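Local coordinates for uncharacterized protein (PDB 3D3Y) that is of unknown function but is related to the M16 metallopeptidases, carries a domain of the inactive M16 type and may bind a metal, at residues Ala124-Ala129 and Thr184-Ala189; Asn279-Gly284 and Leu348-Thr353. All blocks are in the same frame, centred on the assembly; numbering follows the deposited sequence.

Contact 1. Residues Ala124-Ala129 and Thr184-Ala189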
loop_
_atom_site.group_PDB
_atom_site.type_symbol
_atom_site.label_atom_id
_atom_site.label_comp_id
_atom_site.label_asym_id
_atom_site.label_seq_id
_atom_site.Cartn_x
_atom_site.Cartn_y
_atom_site.Cartn_z
ATOM N N ALA A 124 -22.174 17.731 17.870
ATOM C CA ALA A 124 -22.504 18.986 17.153
ATOM C C ALA A 124 -21.445 19.336 16.102
ATOM O O ALA A 124 -20.860 20.429 16.103
ATOM C CB ALA A 124 -22.739 20.123 18.130
ATOM N N GLY A 125 -21.200 18.378 15.211
ATOM C CA GLY A 125 -20.335 18.546 14.048
ATOM C C GLY A 125 -18.842 18.573 14.216
ATOM O O GLY A 125 -18.133 18.912 13.263
ATOM N N GLN A 126 -18.335 18.273 15.413
ATOM C CA GLN A 126 -16.883 18.179 15.618
ATOM C C GLN A 126 -16.532 16.918 16.378
ATOM O O GLN A 126 -17.264 16.517 17.301
ATOM C CB GLN A 126 -16.340 19.396 16.380
ATOM C CG GLN A 126 -16.584 20.739 15.670
ATOM C CD GLN A 126 -15.949 21.908 16.398
ATOM O OE1 GLN A 126 -15.012 21.725 17.175
ATOM N NE2 GLN A 126 -16.461 23.126 16.150
ATOM N N PHE A 127 -15.430 16.269 16.000
ATOM C CA PHE A 127 -14.918 15.203 16.844
ATOM C C PHE A 127 -14.694 15.678 18.277
ATOM O O PHE A 127 -14.334 16.820 18.511
ATOM C CB PHE A 127 -13.651 14.580 16.269
ATOM C CG PHE A 127 -13.937 13.534 15.231
ATOM C CD1 PHE A 127 -14.102 12.200 15.603
ATOM C CD2 PHE A 127 -14.051 13.887 13.893
ATOM C CE1 PHE A 127 -14.388 11.227 14.655
ATOM C CE2 PHE A 127 -14.318 12.913 12.910
ATOM C CZ PHE A 127 -14.502 11.580 13.289
ATOM N N GLU A 128 -14.937 14.793 19.229
ATOM C CA GLU A 128 -14.663 15.071 20.628
ATOM C C GLU A 128 -13.214 15.601 20.759
ATOM O O GLU A 128 -12.286 15.034 20.158
ATOM C CB GLU A 128 -14.877 13.790 21.419
ATOM C CG GLU A 128 -15.006 13.976 22.889
ATOM C CD GLU A 128 -13.665 14.026 23.567
ATOM O OE1 GLU A 128 -12.784 13.201 23.231
ATOM O OE2 GLU A 128 -13.495 14.901 24.436
ATOM N N ALA A 129 -13.052 16.697 21.506
ATOM C CA ALA A 129 -11.808 17.478 21.502
ATOM C C ALA A 129 -10.611 16.753 22.121
ATOM O O ALA A 129 -9.485 16.820 21.606
ATOM C CB ALA A 129 -12.030 18.821 22.209
ATOM N N THR A 184 -8.389 20.082 11.874
ATOM C CA THR A 184 -9.057 20.335 13.158
ATOM C C THR A 184 -10.213 19.361 13.351
ATOM O O THR A 184 -10.574 18.619 12.430
ATOM C CB THR A 184 -9.644 21.763 13.257
ATOM O OG1 THR A 184 -10.612 21.960 12.204
ATOM C CG2 THR A 184 -8.524 22.856 13.171
ATOM N N ALA A 185 -10.793 19.406 14.552
ATOM C CA ALA A 185 -11.924 18.564 14.918
ATOM C C ALA A 185 -13.102 18.779 13.987
ATOM O O ALA A 185 -13.776 17.824 13.626
ATOM C CB ALA A 185 -12.333 18.811 16.380
ATOM N N ALA A 186 -13.307 20.028 13.565
ATOM C CA ALA A 186 -14.340 20.382 12.573
ATOM C C ALA A 186 -14.038 19.877 11.156
ATOM O O ALA A 186 -14.901 19.291 10.532
ATOM C CB ALA A 186 -14.561 21.897 12.552
ATOM N N SER A 187 -12.835 20.148 10.642
ATOM C CA SER A 187 -12.427 19.680 9.328
ATOM C C SER A 187 -12.539 18.156 9.194
ATOM O O SER A 187 -12.991 17.630 8.144
ATOM C CB SER A 187 -11.014 20.203 8.956
ATOM O OG SER A 187 -9.979 19.532 9.673
ATOM N N LEU A 188 -12.186 17.449 10.262
ATOM C CA LEU A 188 -12.274 15.974 10.267
ATOM C C LEU A 188 -13.704 15.433 10.323
ATOM O O LEU A 188 -13.987 14.425 9.674
ATOM C CB LEU A 188 -11.433 15.318 11.383
ATOM C CG LEU A 188 -10.065 14.810 10.931
ATOM C CD1 LEU A 188 -10.256 13.676 9.951
ATOM C CD2 LEU A 188 -9.272 15.969 10.284
ATOM N N ALA A 189 -14.573 16.085 11.100
ATOM C CA ALA A 189 -16.001 15.752 11.134
ATOM C C ALA A 189 -16.666 16.056 9.782
ATOM O O ALA A 189 -17.493 15.281 9.298
ATOM C CB ALA A 189 -16.701 16.523 12.238
#
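A small two-stranded antiparallel hairpin meets the first turn of helix 185-198 here, with Gln126 and Phe127 of its second strand lying against Ala185, Ala186 and Ala189. One backbone hydrogen bond joins the two parts: Phe127 N donates to Ala185 O at 3.3 Å, with an N-H...O angle of 158°. The donor stands above the carbonyl plane, 54° out of it. Ala185 O also takes the helical bond from Ala189 N, which arrives from the opposite face of that plane. The one oxygen therefore serves both the helix and the strand.

Ala185 CB points at the strand and lies 3.5 Å from Phe127 O. Phe127 has CG beside its backbone N (chi1 -83°), and this swings the ring toward the helix. The ring presents an edge: CD2 lies 3.6 Å from Ala189 N, and CE2 lies 3.6 Å from Leu188 O. Leu188 CB lies off the ring plane, to one side of it, 3.9 Å from Phe127 CD2. Both side chains also rest on Leu46 and Leu49 of helix 40-52, so the hairpin and the helix start share one apolar layer of the N-terminal half.

A capping box starts the helix. Thr184 OG1 accepts from Ser187 N, and Ser187 OG accepts from Thr184 N at 2.8 Å in a nearly straight bond. On the more exposed side, the extended Gln126 chain runs alongside Ala186, and Gln126 CG comes within 3.8 Å of Ala186 CA. Phe132 of helix 129-148 packs on Ala185 and Leu188.

Contact 2. Residues Asn279-Gly284 and Leu348-Thr353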
loop_
_atom_site.group_PDB
_atom_site.type_symbol
_atom_site.label_atom_id
_atom_site.label_comp_id
_atom_site.label_asym_id
_atom_site.label_seq_id
_atom_site.Cartn_x
_atom_site.Cartn_y
_atom_site.Cartn_z
ATOM N N ASN A 279 13.676 -7.061 -12.097
ATOM C CA ASN A 279 13.900 -6.374 -10.834
ATOM C C ASN A 279 14.750 -7.196 -9.901
ATOM O O ASN A 279 15.676 -6.661 -9.259
ATOM C CB ASN A 279 12.598 -5.972 -10.126
ATOM C CG ASN A 279 12.881 -5.260 -8.808
ATOM O OD1 ASN A 279 12.535 -5.761 -7.714
ATOM N ND2 ASN A 279 13.555 -4.118 -8.904
ATOM N N GLY A 280 14.456 -8.497 -9.827
ATOM C CA GLY A 280 15.236 -9.403 -8.996
ATOM C C GLY A 280 16.696 -9.470 -9.408
ATOM O O GLY A 280 17.568 -9.517 -8.544
ATOM N N ILE A 281 16.965 -9.454 -10.722
ATOM C CA ILE A 281 18.338 -9.598 -11.230
ATOM C C ILE A 281 19.112 -8.293 -11.057
ATOM O O ILE A 281 20.331 -8.302 -10.854
ATOM C CB ILE A 281 18.305 -9.999 -12.724
ATOM C CG1 ILE A 281 17.845 -11.454 -12.887
ATOM C CG2 ILE A 281 19.658 -9.797 -13.414
ATOM C CD1 ILE A 281 17.328 -11.742 -14.344
ATOM N N PHE A 282 18.401 -7.177 -11.197
ATOM C CA PHE A 282 19.013 -5.831 -11.170
ATOM C C PHE A 282 19.428 -5.451 -9.733
ATOM O O PHE A 282 20.617 -5.258 -9.452
ATOM C CB PHE A 282 18.062 -4.808 -11.839
ATOM C CG PHE A 282 18.609 -3.399 -11.944
ATOM C CD1 PHE A 282 19.945 -3.145 -12.322
ATOM C CD2 PHE A 282 17.767 -2.313 -11.718
ATOM C CE1 PHE A 282 20.444 -1.815 -12.438
ATOM C CE2 PHE A 282 18.233 -0.998 -11.817
ATOM C CZ PHE A 282 19.574 -0.733 -12.210
ATOM N N GLY A 283 18.478 -5.418 -8.808
ATOM C CA GLY A 283 18.768 -5.006 -7.438
ATOM C C GLY A 283 17.819 -5.575 -6.400
ATOM O O GLY A 283 17.849 -5.157 -5.263
ATOM N N GLY A 284 16.973 -6.536 -6.772
ATOM C CA GLY A 284 15.879 -6.952 -5.882
ATOM C C GLY A 284 16.282 -7.887 -4.752
ATOM O O GLY A 284 15.675 -7.878 -3.659
ATOM N N LEU A 348 22.472 -18.721 -13.298
ATOM C CA LEU A 348 22.199 -18.751 -11.873
ATOM C C LEU A 348 21.475 -17.472 -11.424
ATOM O O LEU A 348 20.566 -17.539 -10.607
ATOM C CB LEU A 348 23.484 -19.001 -11.066
ATOM C CG LEU A 348 23.272 -19.143 -9.552
ATOM C CD1 LEU A 348 22.510 -20.451 -9.191
ATOM C CD2 LEU A 348 24.603 -19.047 -8.775
ATOM N N GLU A 349 21.867 -16.314 -11.961
ATOM C CA GLU A 349 21.121 -15.073 -11.708
ATOM C C GLU A 349 19.602 -15.236 -11.935
ATOM O O GLU A 349 18.803 -14.904 -11.063
ATOM C CB GLU A 349 21.664 -13.919 -12.569
ATOM C CG GLU A 349 23.027 -13.431 -12.108
ATOM C CD GLU A 349 23.570 -12.349 -12.997
ATOM O OE1 GLU A 349 23.644 -12.557 -14.220
ATOM O OE2 GLU A 349 23.954 -11.302 -12.470
ATOM N N ILE A 350 19.215 -15.757 -13.095
ATOM C CA ILE A 350 17.782 -15.891 -13.442
ATOM C C ILE A 350 17.116 -16.956 -12.590
ATOM O O ILE A 350 16.005 -16.735 -12.098
ATOM C CB ILE A 350 17.560 -16.270 -14.920
ATOM C CG1 ILE A 350 18.304 -15.337 -15.845
ATOM C CG2 ILE A 350 16.076 -16.177 -15.316
ATOM C CD1 ILE A 350 18.781 -16.070 -17.047
ATOM N N GLU A 351 17.790 -18.099 -12.433
ATOM C CA GLU A 351 17.244 -19.257 -11.726
ATOM C C GLU A 351 17.003 -18.895 -10.257
ATOM O O GLU A 351 15.931 -19.171 -9.709
ATOM C CB GLU A 351 18.211 -20.468 -11.797
ATOM C CG GLU A 351 18.321 -21.176 -13.178
ATOM C CD GLU A 351 19.330 -22.378 -13.189
ATOM O OE1 GLU A 351 20.169 -22.518 -12.243
ATOM O OE2 GLU A 351 19.269 -23.192 -14.149
ATOM N N GLN A 352 17.996 -18.263 -9.625
ATOM C CA GLN A 352 17.828 -17.806 -8.248
ATOM C C GLN A 352 16.721 -16.774 -8.095
ATOM O O GLN A 352 15.973 -16.815 -7.139
ATOM C CB GLN A 352 19.127 -17.226 -7.686
ATOM C CG GLN A 352 20.084 -18.266 -7.192
ATOM C CD GLN A 352 21.102 -17.636 -6.264
ATOM O OE1 GLN A 352 22.171 -17.223 -6.712
ATOM N NE2 GLN A 352 20.749 -17.496 -4.976
ATOM N N THR A 353 16.615 -15.856 -9.052
ATOM C CA THR A 353 15.537 -14.855 -9.029
ATOM C C THR A 353 14.164 -15.527 -9.131
ATOM O O THR A 353 13.280 -15.224 -8.335
ATOM C CB THR A 353 15.729 -13.815 -10.139
ATOM O OG1 THR A 353 16.996 -13.172 -9.932
ATOM C CG2 THR A 353 14.590 -12.792 -10.151
#
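Glu349 O, the carbonyl beside which Ile281 packs, is gripped by two donors from Thr353. Thr353 OG1 donates to Glu349 O at 2.7 Å, and Thr353 N gives it the usual helical bond. They approach from opposite faces of the carbonyl plane. The hydroxyl is tilted 27° from that plane. Thr353 OG1 is also hydrogen-bonded to His287 NE2, so the buried hydroxyl has two partners.

Thr353 OG1 sits beside its own backbone N (chi1 -59°), which places it over the preceding helical turn and sends CG2 toward helix 272-284. There Thr353 CG2 meets Gly280 CA at 3.6 Å. With no side chain on Gly280, the methyl packs directly on the backbone of helix 272-284. Ile281 fills the neighbouring position. Its CG1 lies 3.5 Å from Thr353 OG1, and the two side chains cross at about a right angle. Farther out, Ile281 CD1 touches Ile350 CG1 at 4.0 Å. Ile345 touches both isoleucines, and helix 400-409 packs on them through Ile403 and Ile400.

The CB of Glu349 points toward segment 279-284, but its carboxylate is held by other groups. Glu349 OE1 accepts from Arg346 N, and Glu349 OE2 forms a salt bridge with Lys289.

No hydrogen bond links the two segments, so the contact rests on packing. The axes of the segments pass 9.1 Å apart at 100°. This is a nearly perpendicular helix-helix crossing between helix 272-284, which packs on the five-stranded sheet through Phe282, and helix 347-364, consistent with the alpha/beta fold of M16 domains.

Overall arrangement
From the N terminus, the chain first builds most of the six-stranded sheet and helix 40-52. Contact 1 then closes a loop: the 54 residues between its segments, largely helical, bring helix 185-198 back to the hairpin. Strand 200-207 follows this helix into the six-stranded sheet. The chain next enters the half with the five-stranded sheet. Contact 2 opens there and closes a second loop, containing strands 303-309 and 314-321 and helix 326-341. The two loops follow in series and neither nest nor cross. The centres of contact 1 and contact 2 lie about 51 Å apart, on opposite sides of the chain's centre. Each contact ties together elements of its own half.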